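Local coordinates for ralf, proline/betaine transporter (Legionella pneumophila, PDB 4D7Q), which probably acts as a guanine nucleotide exchange factor through its Sec7 domain, here fused in an engineered chimera to the capping domain of a Rickettsia relative, at residues Y40-P44 against N45-A49; V131-N134 against A135-Y139; P155-P158 against E159-M163; G179-D182 against A183-E187. The protein carries 2 engineered substitutions. One frame throughout, in Å; residues are numbered along the deposited sequence.

Contact 1 of 4, residues Y40-P44 against N45-A49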
ATOM      1  N   TYR A  40     -20.068 -20.246 -15.538  1.00 31.39           N
ATOM      2  CA  TYR A  40     -19.977 -20.151 -16.983  1.00 30.98           C
ATOM      3  C   TYR A  40     -18.623 -20.541 -17.604  1.00 37.18           C
ATOM      4  O   TYR A  40     -18.407 -20.392 -18.758  1.00 37.71           O
ATOM      5  CB  TYR A  40     -20.519 -18.815 -17.444  1.00 30.45           C
ATOM      6  CG  TYR A  40     -21.999 -18.672 -17.141  1.00 30.52           C
ATOM      7  CD1 TYR A  40     -22.955 -19.264 -17.944  1.00 31.37           C
ATOM      8  CD2 TYR A  40     -22.432 -17.993 -16.038  1.00 31.45           C
ATOM      9  CE1 TYR A  40     -24.290 -19.153 -17.671  1.00 31.71           C
ATOM     10  CE2 TYR A  40     -23.774 -17.878 -15.745  1.00 30.96           C
ATOM     11  CZ  TYR A  40     -24.693 -18.474 -16.563  1.00 36.06           C
ATOM     12  OH  TYR A  40     -25.999 -18.359 -16.299  1.00 37.10           O
ATOM     13  N   LYS A  41     -17.754 -21.108 -16.803  1.00 35.27           N
ATOM     14  CA  LYS A  41     -16.458 -21.670 -17.228  1.00 35.63           C
ATOM     15  C   LYS A  41     -15.503 -20.629 -17.847  1.00 40.74           C
ATOM     16  O   LYS A  41     -14.970 -20.816 -18.945  1.00 39.56           O
ATOM     17  CB  LYS A  41     -16.674 -22.916 -18.125  1.00 38.05           C
ATOM     18  CG  LYS A  41     -17.477 -24.016 -17.427  1.00 45.73           C
ATOM     19  CD  LYS A  41     -17.813 -25.196 -18.339  1.00 61.80           C
ATOM     20  CE  LYS A  41     -19.145 -25.069 -19.061  1.00 76.11           C
ATOM     21  NZ  LYS A  41     -19.060 -24.189 -20.259  1.00 83.97           N
ATOM     22  N   ILE A  42     -15.321 -19.514 -17.111  1.00 37.39           N
ATOM     23  CA  ILE A  42     -14.509 -18.351 -17.480  1.00 36.94           C
ATOM     24  C   ILE A  42     -13.365 -18.229 -16.450  1.00 38.74           C
ATOM     25  O   ILE A  42     -13.601 -18.435 -15.255  1.00 38.17           O
ATOM     26  CB  ILE A  42     -15.400 -17.067 -17.465  1.00 40.32           C
ATOM     27  CG1 ILE A  42     -16.706 -17.236 -18.250  1.00 41.75           C
ATOM     28  CG2 ILE A  42     -14.634 -15.844 -17.961  1.00 41.52           C
ATOM     29  CD1 ILE A  42     -17.822 -16.287 -17.736  1.00 47.45           C
ATOM     30  N   SER A  43     -12.154 -17.894 -16.909  1.00 33.83           N
ATOM     31  CA  SER A  43     -10.974 -17.696 -16.053  1.00 33.14           C
ATOM     32  C   SER A  43     -11.143 -16.399 -15.211  1.00 33.79           C
ATOM     33  O   SER A  43     -11.270 -15.312 -15.785  1.00 31.66           O
ATOM     34  CB  SER A  43      -9.698 -17.683 -16.889  1.00 38.25           C
ATOM     35  OG  SER A  43      -8.579 -17.852 -16.037  1.00 51.61           O
ATOM     36  N   PRO A  44     -11.288 -16.529 -13.863  1.00 29.70           N
ATOM     37  CA  PRO A  44     -11.651 -15.360 -13.041  1.00 29.40           C
ATOM     38  C   PRO A  44     -10.654 -14.227 -12.837  1.00 31.81           C
ATOM     39  O   PRO A  44     -11.096 -13.092 -12.707  1.00 32.27           O
ATOM     40  CB  PRO A  44     -12.065 -15.980 -11.704  1.00 31.16           C
ATOM     41  CG  PRO A  44     -11.292 -17.256 -11.634  1.00 34.99           C
ATOM     42  CD  PRO A  44     -11.267 -17.766 -13.045  1.00 31.13           C
ATOM     43  N   ASN A  45      -9.351 -14.509 -12.740  1.00 26.97           N
ATOM     44  CA  ASN A  45      -8.367 -13.449 -12.481  1.00 26.42           C
ATOM     45  C   ASN A  45      -8.350 -12.361 -13.555  1.00 29.40           C
ATOM     46  O   ASN A  45      -8.332 -11.173 -13.218  1.00 26.35           O
ATOM     47  CB  ASN A  45      -6.990 -14.020 -12.244  1.00 27.02           C
ATOM     48  CG  ASN A  45      -6.958 -14.910 -11.048  1.00 39.43           C
ATOM     49  OD1 ASN A  45      -7.789 -14.799 -10.128  1.00 32.94           O
ATOM     50  ND2 ASN A  45      -6.047 -15.854 -11.078  1.00 31.50           N
ATOM     51  N   GLU A  46      -8.431 -12.782 -14.828  1.00 27.87           N
ATOM     52  CA  GLU A  46      -8.486 -11.893 -15.987  1.00 29.15           C
ATOM     53  C   GLU A  46      -9.769 -11.069 -15.994  1.00 31.84           C
ATOM     54  O   GLU A  46      -9.712  -9.882 -16.316  1.00 31.11           O
ATOM     55  CB  GLU A  46      -8.307 -12.671 -17.305  1.00 31.90           C
ATOM     56  CG  GLU A  46      -6.937 -13.340 -17.422  1.00 41.23           C
ATOM     57  CD  GLU A  46      -6.794 -14.710 -16.771  1.00 59.00           C
ATOM     58  OE1 GLU A  46      -7.768 -15.195 -16.148  1.00 42.48           O
ATOM     59  OE2 GLU A  46      -5.699 -15.301 -16.890  1.00 53.63           O
ATOM     60  N   GLU A  47     -10.909 -11.669 -15.581  1.00 28.23           N
ATOM     61  CA  GLU A  47     -12.187 -10.956 -15.520  1.00 26.76           C
ATOM     62  C   GLU A  47     -12.180  -9.859 -14.476  1.00 29.28           C
ATOM     63  O   GLU A  47     -12.636  -8.753 -14.759  1.00 27.63           O
ATOM     64  CB  GLU A  47     -13.368 -11.909 -15.289  1.00 28.95           C
ATOM     65  CG  GLU A  47     -13.631 -12.869 -16.442  1.00 34.65           C
ATOM     66  CD  GLU A  47     -13.931 -12.258 -17.798  1.00 41.25           C
ATOM     67  OE1 GLU A  47     -14.639 -11.227 -17.860  1.00 35.17           O
ATOM     68  OE2 GLU A  47     -13.441 -12.811 -18.806  1.00 32.62           O
ATOM     69  N   ILE A  48     -11.662 -10.152 -13.264  1.00 26.45           N
ATOM     70  CA  ILE A  48     -11.580  -9.159 -12.176  1.00 25.18           C
ATOM     71  C   ILE A  48     -10.693  -7.998 -12.641  1.00 28.18           C
ATOM     72  O   ILE A  48     -11.095  -6.830 -12.525  1.00 25.89           O
ATOM     73  CB  ILE A  48     -11.054  -9.796 -10.872  1.00 27.76           C
ATOM     74  CG1 ILE A  48     -11.992 -10.928 -10.380  1.00 28.76           C
ATOM     75  CG2 ILE A  48     -10.842  -8.721  -9.797  1.00 26.41           C
ATOM     76  CD1 ILE A  48     -11.396 -11.891  -9.278  1.00 31.52           C
ATOM     77  N   ALA A  49      -9.515  -8.337 -13.219  1.00 24.21           N
ATOM     78  CA  ALA A  49      -8.560  -7.354 -13.745  1.00 24.85           C
ATOM     79  C   ALA A  49      -9.191  -6.461 -14.813  1.00 29.61           C
ATOM     80  O   ALA A  49      -9.062  -5.235 -14.734  1.00 29.61           O
ATOM     81  CB  ALA A  49      -7.326  -8.060 -14.308  1.00 25.99           C
TER
HETATM   82  O   HOH W   1     -11.424 -14.522 -18.413  1.00 37.91           O
HETATM   83  O   HOH W   2      -7.742 -17.364 -13.051  1.00 38.89           O
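With OG trans to the backbone N (chi1 -164°), Ser43 extends its hydroxyl beside its own carbonyl carbon and into reach of Glu46, whose chain folds back at chi2 (85°) to meet it. The two residues hold the N-cap and N3 positions at the start of helix 44-54, in the Legionella Sec7 part of the chimera. Ser43 OG gives its proton to Glu46 OE1 at 2.8 Å, on the syn side of the carboxylate and somewhat out of its plane. The hydroxyl is therefore spent on a side chain, and Ser43 makes no capping bond to a backbone N-H. A water takes up part of that role: it donates to Ser43 OG at 3.1 Å and accepts from Asn45 N at 3.3 Å. Pro44 follows as the first helical residue, where its missing N-H costs no helix bond, and its O receives Ile48 N at 3.0 Å in a nearly straight bond, closing the first turn.

On another flank, Glu47 and Ile42 cross at about a right angle. Ile42 CG2 lies 3.5 Å from Glu47 CG, with OE2 also against the methyl. Both residues rest on Cys37 of helix 26-40 and Ile11 of helix 9-13, so the turn joins these helices to the one it starts. The other carboxylate oxygen, Glu47 OE1, has a weak bond to His7 of the expression tag. A second water completes the turn by donating to both Ser43 O and Glu47 OE2, 2.7 Å from each.

Contact 2 of 4, residues V131-N134 against A135-Y139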
ATOM      1  N   VAL A 131      15.421  -1.157 -22.415  1.00 30.89           N
ATOM      2  CA  VAL A 131      15.396   0.170 -21.759  1.00 28.68           C
ATOM      3  C   VAL A 131      16.046   0.102 -20.376  1.00 31.00           C
ATOM      4  O   VAL A 131      16.832   0.976 -20.011  1.00 30.93           O
ATOM      5  CB  VAL A 131      13.959   0.778 -21.735  1.00 31.98           C
ATOM      6  CG1 VAL A 131      13.892   2.078 -20.934  1.00 31.20           C
ATOM      7  CG2 VAL A 131      13.431   0.999 -23.153  1.00 32.32           C
ATOM      8  N   VAL A 132      15.698  -0.926 -19.609  1.00 27.06           N
ATOM      9  CA  VAL A 132      16.247  -1.177 -18.271  1.00 26.93           C
ATOM     10  C   VAL A 132      16.877  -2.570 -18.244  1.00 30.29           C
ATOM     11  O   VAL A 132      16.394  -3.441 -18.946  1.00 31.03           O
ATOM     12  CB  VAL A 132      15.206  -0.960 -17.126  1.00 30.27           C
ATOM     13  CG1 VAL A 132      14.926   0.537 -16.912  1.00 30.26           C
ATOM     14  CG2 VAL A 132      13.907  -1.729 -17.391  1.00 29.53           C
ATOM     15  N   SER A 133      17.933  -2.767 -17.443  1.00 26.23           N
ATOM     16  CA  SER A 133      18.695  -4.014 -17.332  1.00 26.19           C
ATOM     17  C   SER A 133      17.906  -5.173 -16.774  1.00 30.36           C
ATOM     18  O   SER A 133      18.066  -6.284 -17.258  1.00 30.28           O
ATOM     19  CB  SER A 133      19.969  -3.813 -16.519  1.00 27.75           C
ATOM     20  OG  SER A 133      19.668  -3.401 -15.199  1.00 39.15           O
ATOM     21  N   ASN A 134      17.043  -4.919 -15.770  1.00 24.85           N
ATOM     22  CA  ASN A 134      16.208  -5.924 -15.113  1.00 24.35           C
ATOM     23  C   ASN A 134      15.121  -5.226 -14.281  1.00 25.69           C
ATOM     24  O   ASN A 134      15.159  -4.012 -14.149  1.00 22.73           O
ATOM     25  CB  ASN A 134      17.069  -6.907 -14.259  1.00 23.69           C
ATOM     26  CG  ASN A 134      17.918  -6.262 -13.200  1.00 42.48           C
ATOM     27  OD1 ASN A 134      17.433  -5.546 -12.318  1.00 33.53           O
ATOM     28  ND2 ASN A 134      19.201  -6.568 -13.213  1.00 34.87           N
ATOM     29  N   ALA A 135      14.215  -5.992 -13.668  1.00 23.64           N
ATOM     30  CA  ALA A 135      13.121  -5.456 -12.867  1.00 23.99           C
ATOM     31  C   ALA A 135      13.577  -4.781 -11.552  1.00 27.81           C
ATOM     32  O   ALA A 135      12.903  -3.867 -11.085  1.00 25.26           O
ATOM     33  CB  ALA A 135      12.078  -6.538 -12.600  1.00 24.74           C
ATOM     34  N   ASP A 136      14.718  -5.220 -10.970  1.00 25.02           N
ATOM     35  CA  ASP A 136      15.274  -4.632  -9.744  1.00 23.46           C
ATOM     36  C   ASP A 136      15.789  -3.233  -9.990  1.00 23.87           C
ATOM     37  O   ASP A 136      15.579  -2.352  -9.154  1.00 23.80           O
ATOM     38  CB  ASP A 136      16.373  -5.522  -9.134  1.00 26.34           C
ATOM     39  CG  ASP A 136      15.876  -6.879  -8.649  1.00 43.31           C
ATOM     40  OD1 ASP A 136      14.770  -6.934  -8.064  1.00 43.08           O
ATOM     41  OD2 ASP A 136      16.593  -7.884  -8.856  1.00 55.10           O
ATOM     42  N   ALA A 137      16.441  -3.009 -11.136  1.00 20.14           N
ATOM     43  CA  ALA A 137      16.924  -1.679 -11.528  1.00 19.81           C
ATOM     44  C   ALA A 137      15.717  -0.783 -11.792  1.00 22.97           C
ATOM     45  O   ALA A 137      15.721   0.371 -11.373  1.00 22.29           O
ATOM     46  CB  ALA A 137      17.780  -1.762 -12.773  1.00 20.93           C
ATOM     47  N   ALA A 138      14.668  -1.319 -12.428  1.00 19.46           N
ATOM     48  CA  ALA A 138      13.436  -0.552 -12.661  1.00 19.44           C
ATOM     49  C   ALA A 138      12.806  -0.175 -11.317  1.00 21.91           C
ATOM     50  O   ALA A 138      12.313   0.933 -11.169  1.00 22.96           O
ATOM     51  CB  ALA A 138      12.448  -1.375 -13.485  1.00 20.30           C
ATOM     52  N   TYR A 139      12.842  -1.093 -10.335  1.00 18.71           N
ATOM     53  CA  TYR A 139      12.286  -0.877  -8.989  1.00 18.59           C
ATOM     54  C   TYR A 139      12.987   0.290  -8.245  1.00 22.80           C
ATOM     55  O   TYR A 139      12.332   1.192  -7.709  1.00 21.29           O
ATOM     56  CB  TYR A 139      12.364  -2.213  -8.233  1.00 19.65           C
ATOM     57  CG  TYR A 139      11.946  -2.151  -6.783  1.00 20.24           C
ATOM     58  CD1 TYR A 139      10.619  -2.353  -6.412  1.00 21.00           C
ATOM     59  CD2 TYR A 139      12.882  -1.900  -5.775  1.00 19.83           C
ATOM     60  CE1 TYR A 139      10.236  -2.346  -5.068  1.00 21.87           C
ATOM     61  CE2 TYR A 139      12.510  -1.891  -4.431  1.00 20.57           C
ATOM     62  CZ  TYR A 139      11.186  -2.113  -4.082  1.00 26.42           C
ATOM     63  OH  TYR A 139      10.819  -2.094  -2.763  1.00 24.88           O
TER
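Asn134 is almost fully extended (phi -166°, psi 176°) and Ala135 after it already helical, so the chain turns abruptly into helix 135-152 and Asn134 O accepts from Ala138 N at 3.2 Å. Asn134 is the N-cap of this helix, within the Legionella Sec7 part of the chimera. Its CG sits between the backbone N and the carbonyl carbon (chi1 57°), which folds the amide back over the first turn. Asn134 OD1 then accepts from Ala137 N at 3.0 Å, the donor tilted somewhat from the amide plane, and lies equally near Asp136 N. OD1 thus serves an N-H of the first turn that has no carbonyl a turn earlier in the helix, while Asn134 O takes the first regular helix bond.

Small side chains let the incoming loop lie close to the helix. Ser133 OG touches Ala137 CB at 3.5 Å, while its polar partner is OD1 of Asn176, in the loop that leads to helix 183-195. Val132, which is buried, packs on Phe125 of helix 110-127, tying the loop back to the helix it has just left. Tyr139, one turn on, bonds through its hydroxyl to Asp114 of that same helix. The apolar closure is a plain methyl-to-methyl touch, Val132 CG2 on Ala138 CB at 4.2 Å.

Contact 3 of 4, residues P155-P158 against E159-M163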
ATOM      1  N   PRO A 155       6.667  23.689  -5.018  1.00 24.25           N
ATOM      2  CA  PRO A 155       7.243  25.045  -5.016  1.00 24.04           C
ATOM      3  C   PRO A 155       7.703  25.531  -3.651  1.00 26.44           C
ATOM      4  O   PRO A 155       8.489  26.467  -3.593  1.00 24.75           O
ATOM      5  CB  PRO A 155       6.104  25.916  -5.569  1.00 25.74           C
ATOM      6  CG  PRO A 155       4.874  25.175  -5.204  1.00 30.91           C
ATOM      7  CD  PRO A 155       5.230  23.734  -5.377  1.00 26.60           C
ATOM      8  N   SER A 156       7.223  24.906  -2.562  1.00 22.38           N
ATOM      9  CA  SER A 156       7.628  25.338  -1.221  1.00 22.65           C
ATOM     10  C   SER A 156       9.026  24.858  -0.855  1.00 25.09           C
ATOM     11  O   SER A 156       9.621  25.402   0.055  1.00 24.90           O
ATOM     12  CB  SER A 156       6.601  24.932  -0.169  1.00 23.28           C
ATOM     13  OG  SER A 156       6.649  23.543   0.094  1.00 27.07           O
ATOM     14  N   ILE A 157       9.549  23.849  -1.561  1.00 21.45           N
ATOM     15  CA  ILE A 157      10.892  23.347  -1.271  1.00 20.91           C
ATOM     16  C   ILE A 157      11.915  24.279  -1.886  1.00 24.19           C
ATOM     17  O   ILE A 157      11.827  24.539  -3.088  1.00 23.86           O
ATOM     18  CB  ILE A 157      11.075  21.868  -1.714  1.00 22.96           C
ATOM     19  CG1 ILE A 157      10.261  20.948  -0.780  1.00 22.52           C
ATOM     20  CG2 ILE A 157      12.596  21.463  -1.739  1.00 22.59           C
ATOM     21  CD1 ILE A 157      10.246  19.528  -1.163  1.00 29.23           C
ATOM     22  N   PRO A 158      12.883  24.807  -1.100  1.00 21.16           N
ATOM     23  CA  PRO A 158      13.879  25.726  -1.697  1.00 20.96           C
ATOM     24  C   PRO A 158      14.595  25.110  -2.913  1.00 25.04           C
ATOM     25  O   PRO A 158      14.974  23.929  -2.889  1.00 21.96           O
ATOM     26  CB  PRO A 158      14.828  26.026  -0.525  1.00 23.11           C
ATOM     27  CG  PRO A 158      13.979  25.812   0.729  1.00 26.54           C
ATOM     28  CD  PRO A 158      13.094  24.636   0.361  1.00 21.35           C
ATOM     29  N   GLU A 159      14.699  25.884  -4.013  1.00 23.84           N
ATOM     30  CA  GLU A 159      15.331  25.437  -5.265  1.00 24.92           C
ATOM     31  C   GLU A 159      16.760  24.912  -5.032  1.00 28.50           C
ATOM     32  O   GLU A 159      17.175  23.911  -5.634  1.00 26.65           O
ATOM     33  CB  GLU A 159      15.328  26.571  -6.313  1.00 27.09           C
ATOM     34  CG  GLU A 159      15.547  26.105  -7.744  1.00 42.21           C
ATOM     35  CD  GLU A 159      14.471  25.229  -8.370  1.00 68.17           C
ATOM     36  OE1 GLU A 159      13.349  25.143  -7.818  1.00 65.95           O
ATOM     37  OE2 GLU A 159      14.751  24.645  -9.441  1.00 64.34           O
ATOM     38  N   LYS A 160      17.477  25.573  -4.114  1.00 23.99           N
ATOM     39  CA  LYS A 160      18.827  25.230  -3.691  1.00 23.67           C
ATOM     40  C   LYS A 160      19.004  23.761  -3.220  1.00 26.33           C
ATOM     41  O   LYS A 160      20.111  23.245  -3.339  1.00 25.53           O
ATOM     42  CB  LYS A 160      19.290  26.207  -2.595  1.00 25.86           C
ATOM     43  CG  LYS A 160      18.587  26.007  -1.248  1.00 19.41           C
ATOM     44  CD  LYS A 160      19.198  26.876  -0.137  1.00 25.21           C
ATOM     45  CE  LYS A 160      18.337  26.813   1.120  1.00 27.38           C
ATOM     46  NZ  LYS A 160      18.364  25.460   1.762  1.00 28.17           N
ATOM     47  N   ASN A 161      17.942  23.106  -2.675  1.00 22.69           N
ATOM     48  CA  ASN A 161      18.027  21.721  -2.167  1.00 22.29           C
ATOM     49  C   ASN A 161      17.838  20.681  -3.244  1.00 27.06           C
ATOM     50  O   ASN A 161      18.178  19.531  -3.037  1.00 26.31           O
ATOM     51  CB  ASN A 161      16.953  21.443  -1.088  1.00 21.30           C
ATOM     52  CG  ASN A 161      16.915  22.359   0.093  1.00 29.54           C
ATOM     53  OD1 ASN A 161      17.772  23.220   0.273  1.00 24.60           O
ATOM     54  ND2 ASN A 161      15.860  22.235   0.889  1.00 24.18           N
ATOM     55  N   LYS A 162      17.212  21.065  -4.352  1.00 25.41           N
ATOM     56  CA  LYS A 162      16.770  20.164  -5.396  1.00 25.05           C
ATOM     57  C   LYS A 162      17.898  19.504  -6.187  1.00 29.04           C
ATOM     58  O   LYS A 162      18.806  20.178  -6.658  1.00 27.50           O
ATOM     59  CB  LYS A 162      15.687  20.827  -6.281  1.00 26.73           C
ATOM     60  CG  LYS A 162      14.400  21.114  -5.494  1.00 28.17           C
ATOM     61  CD  LYS A 162      13.326  21.808  -6.313  1.00 26.77           C
ATOM     62  CE  LYS A 162      12.116  22.138  -5.460  1.00 27.56           C
ATOM     63  NZ  LYS A 162      11.019  22.761  -6.264  1.00 25.66           N
ATOM     64  N   MET A 163      17.842  18.161  -6.268  1.00 25.51           N
ATOM     65  CA  MET A 163      18.809  17.325  -6.955  1.00 24.46           C
ATOM     66  C   MET A 163      18.838  17.741  -8.403  1.00 28.88           C
ATOM     67  O   MET A 163      17.794  17.944  -9.009  1.00 28.13           O
ATOM     68  CB  MET A 163      18.430  15.841  -6.817  1.00 26.11           C
ATOM     69  CG  MET A 163      19.549  14.883  -7.236  1.00 29.42           C
ATOM     70  SD  MET A 163      19.095  13.164  -6.937  1.00 32.13           S
ATOM     71  CE  MET A 163      19.552  12.993  -5.253  1.00 28.72           C
TER
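Backbone bonds shape the turn in which Pro158 and Asn161 meet. Asn161 N donates to Pro158 O at 3.1 Å, coming from well above the carbonyl plane rather than along a lone pair, as suits a tight three-residue step. Lys162 N repeats the step to Glu159 O, and residues 159-161 form a short 3-10 segment between helices 135-152 and 165-171 of the Sec7 part.

Van der Waals contacts come mostly from the aliphatic parts of the lysines. Lys162 runs out extended beyond CG and crosses Ile157 at a slant, its CE 3.8 Å from Ile157 CG2 and 3.4 Å from Ile157 O. Pro158 CB meets Lys160 CG at 3.8 Å. Elsewhere on the proline ring the neighbour is an amide nitrogen: the Asn161 side chain crosses obliquely, with ND2 3.7 Å from Pro158 CD.

Polar and charged groups finish the ends. Lys160 is bent at chi4 (68°), which brings NZ round to Asn161 OD1 at 2.8 Å, in the amide plane on a lone pair. Lys162 NZ has only a long salt bridge to Glu159 OE1, at 3.7 Å; its hydrogen bonds go to the carbonyl oxygens of Leu152 and Asn154, at and just past the end of helix 135-152.

The chemistry implies a mostly exposed turn in which Lys162 does two things: its alkyl chain packs against Ile157, and its ammonium group, bonded to two carbonyls at a helix C-terminus, would probably be stabilised in the charged form and links the turn to that helix.

Contact 4 of 4, residues G179-D182 against A183-E187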
ATOM      1  N   GLY A 179      26.137  -1.899 -11.532  1.00 20.27           N
ATOM      2  CA  GLY A 179      26.828  -0.910 -12.348  1.00 20.68           C
ATOM      3  C   GLY A 179      26.068   0.394 -12.437  1.00 23.72           C
ATOM      4  O   GLY A 179      25.208   0.663 -11.604  1.00 22.81           O
ATOM      5  N   ASP A 180      26.346   1.185 -13.469  1.00 20.19           N
ATOM      6  CA  ASP A 180      25.742   2.500 -13.650  1.00 20.65           C
ATOM      7  C   ASP A 180      24.767   2.578 -14.807  1.00 26.77           C
ATOM      8  O   ASP A 180      24.873   1.835 -15.800  1.00 27.16           O
ATOM      9  CB  ASP A 180      26.833   3.571 -13.837  1.00 20.95           C
ATOM     10  CG  ASP A 180      27.833   3.632 -12.697  1.00 28.05           C
ATOM     11  OD1 ASP A 180      27.454   3.288 -11.549  1.00 25.77           O
ATOM     12  OD2 ASP A 180      28.978   4.068 -12.938  1.00 35.34           O
ATOM     13  N   PHE A 181      23.802   3.475 -14.662  1.00 21.59           N
ATOM     14  CA  PHE A 181      22.825   3.716 -15.694  1.00 20.95           C
ATOM     15  C   PHE A 181      23.504   4.578 -16.736  1.00 25.70           C
ATOM     16  O   PHE A 181      24.390   5.374 -16.414  1.00 24.71           O
ATOM     17  CB  PHE A 181      21.584   4.435 -15.133  1.00 21.80           C
ATOM     18  CG  PHE A 181      20.764   3.606 -14.182  1.00 22.16           C
ATOM     19  CD1 PHE A 181      19.870   2.651 -14.657  1.00 23.26           C
ATOM     20  CD2 PHE A 181      20.898   3.761 -12.805  1.00 22.74           C
ATOM     21  CE1 PHE A 181      19.122   1.873 -13.767  1.00 24.03           C
ATOM     22  CE2 PHE A 181      20.158   2.977 -11.925  1.00 24.45           C
ATOM     23  CZ  PHE A 181      19.262   2.052 -12.412  1.00 21.95           C
ATOM     24  N   ASP A 182      23.135   4.378 -17.992  1.00 26.31           N
ATOM     25  CA  ASP A 182      23.670   5.172 -19.104  1.00 27.17           C
ATOM     26  C   ASP A 182      23.436   6.681 -18.823  1.00 30.29           C
ATOM     27  O   ASP A 182      22.336   7.046 -18.392  1.00 28.33           O
ATOM     28  CB  ASP A 182      22.945   4.776 -20.396  1.00 30.08           C
ATOM     29  CG  ASP A 182      23.277   5.694 -21.543  1.00 48.58           C
ATOM     30  OD1 ASP A 182      24.483   5.838 -21.857  1.00 49.39           O
ATOM     31  OD2 ASP A 182      22.344   6.337 -22.068  1.00 59.29           O
ATOM     32  N   ALA A 183      24.465   7.536 -19.036  1.00 27.51           N
ATOM     33  CA  ALA A 183      24.357   8.982 -18.781  1.00 27.44           C
ATOM     34  C   ALA A 183      23.182   9.657 -19.499  1.00 32.81           C
ATOM     35  O   ALA A 183      22.465  10.462 -18.893  1.00 30.70           O
ATOM     36  CB  ALA A 183      25.660   9.681 -19.129  1.00 28.09           C
ATOM     37  N   LYS A 184      23.006   9.336 -20.793  1.00 31.06           N
ATOM     38  CA  LYS A 184      21.964   9.877 -21.651  1.00 30.15           C
ATOM     39  C   LYS A 184      20.590   9.415 -21.150  1.00 31.94           C
ATOM     40  O   LYS A 184      19.655  10.212 -21.144  1.00 31.32           O
ATOM     41  CB  LYS A 184      22.224   9.481 -23.117  1.00 33.97           C
ATOM     42  CG  LYS A 184      21.263  10.107 -24.130  1.00 53.61           C
ATOM     43  CD  LYS A 184      21.860  10.188 -25.535  1.00 65.96           C
ATOM     44  CE  LYS A 184      22.432  11.559 -25.826  1.00 79.74           C
ATOM     45  NZ  LYS A 184      22.914  11.680 -27.227  1.00 89.52           N
ATOM     46  N   PHE A 185      20.470   8.148 -20.708  1.00 28.12           N
ATOM     47  CA  PHE A 185      19.222   7.621 -20.139  1.00 26.56           C
ATOM     48  C   PHE A 185      18.806   8.479 -18.924  1.00 27.60           C
ATOM     49  O   PHE A 185      17.641   8.870 -18.824  1.00 25.66           O
ATOM     50  CB  PHE A 185      19.388   6.136 -19.735  1.00 27.93           C
ATOM     51  CG  PHE A 185      18.223   5.556 -18.958  1.00 29.28           C
ATOM     52  CD1 PHE A 185      17.093   5.090 -19.610  1.00 32.54           C
ATOM     53  CD2 PHE A 185      18.276   5.444 -17.574  1.00 30.93           C
ATOM     54  CE1 PHE A 185      16.008   4.580 -18.890  1.00 33.38           C
ATOM     55  CE2 PHE A 185      17.194   4.927 -16.856  1.00 33.13           C
ATOM     56  CZ  PHE A 185      16.074   4.488 -17.519  1.00 31.84           C
ATOM     57  N   LEU A 186      19.769   8.772 -18.016  1.00 23.29           N
ATOM     58  CA  LEU A 186      19.502   9.569 -16.817  1.00 22.79           C
ATOM     59  C   LEU A 186      19.226  11.043 -17.100  1.00 27.43           C
ATOM     60  O   LEU A 186      18.464  11.657 -16.367  1.00 25.66           O
ATOM     61  CB  LEU A 186      20.624   9.424 -15.775  1.00 22.82           C
ATOM     62  CG  LEU A 186      20.720   8.052 -15.082  1.00 25.23           C
ATOM     63  CD1 LEU A 186      21.790   8.069 -13.994  1.00 24.16           C
ATOM     64  CD2 LEU A 186      19.350   7.583 -14.544  1.00 21.50           C
ATOM     65  N   GLU A 187      19.851  11.612 -18.148  1.00 25.51           N
ATOM     66  CA  GLU A 187      19.596  13.010 -18.529  1.00 25.20           C
ATOM     67  C   GLU A 187      18.155  13.160 -19.018  1.00 27.29           C
ATOM     68  O   GLU A 187      17.487  14.136 -18.677  1.00 26.22           O
ATOM     69  CB  GLU A 187      20.566  13.454 -19.621  1.00 26.05           C
ATOM     70  CG  GLU A 187      21.961  13.731 -19.110  1.00 27.36           C
ATOM     71  CD  GLU A 187      23.041  13.700 -20.172  1.00 36.35           C
ATOM     72  OE1 GLU A 187      22.715  13.851 -21.370  1.00 34.64           O
ATOM     73  OE2 GLU A 187      24.223  13.535 -19.801  1.00 31.13           O
TER
HETATM   74  O   HOH W   3      25.499   8.007 -22.690  1.00 43.55           O
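Asp182 OD2 accepts from Phe185 N at 2.9 Å, the donor lying above the carboxylate plane, and the backbone O of the same residue takes Leu186 N at 3.1 Å, here in the carbonyl plane. CG of Asp182 is trans to its N (chi1 171°), which swings the carboxylate along the first turn and sets OD2 3.3 Å from Lys184 CB. The other oxygen, OD1, is met by a water at 2.5 Å that also has a weak bond from Lys184 N, so the carboxylate draws on both backbone and solvent. Its negative charge at the N-terminus of helix 183-195 should be favourable to the helix dipole.

Phe181, just before the cap, reaches across to the helix. Its CB lies 3.7 Å from Leu186 CG, with both leucine methyls near. The Phe181 and Phe185 side chains lie side by side, pointing the same way, with CD1 of the first and CE2 of the second 4.1 Å apart.

Farther out, Leu141 of helix 135-152 touches both phenylalanine side chains, and Leu172 backs both Phe181 and Leu186. Asp180 fixes the approaching loop through bonds from its OD1 to Gly174 N and from its O to Asn176 ND2. Further along the helix, Glu187 makes a salt bridge with Lys169 of helix 165-171.

The Phe181-Leu186 pair, the residue before the N-cap against the fourth of the helix, is a hydrophobic staple, here combined with the Asp182 N-cap at the start of helix 183-195 of the Sec7 part.

Overall arrangement
All four contacts lie in the helical Sec7 part and none in the capping domain. Contacts 1, 2 and 4 open helices 44-54, 135-152 and 183-195; contact 3 is the turn after helix 135-152, so contacts 2 and 3 mark that helix's two ends, with centres about 28 Å apart. They follow in series along the chain. Contact 1 is remote, its centre about 48 Å from that of contact 3 across the chain's centre. Contacts 2 and 4 alone touch: Val131 CG1 meets Phe185 CE1 at 3.9 Å and Ala137 CB meets Phe181 CE1 at 4.0 Å. Two helix starts thus share one apolar patch, joining late helices of the domain.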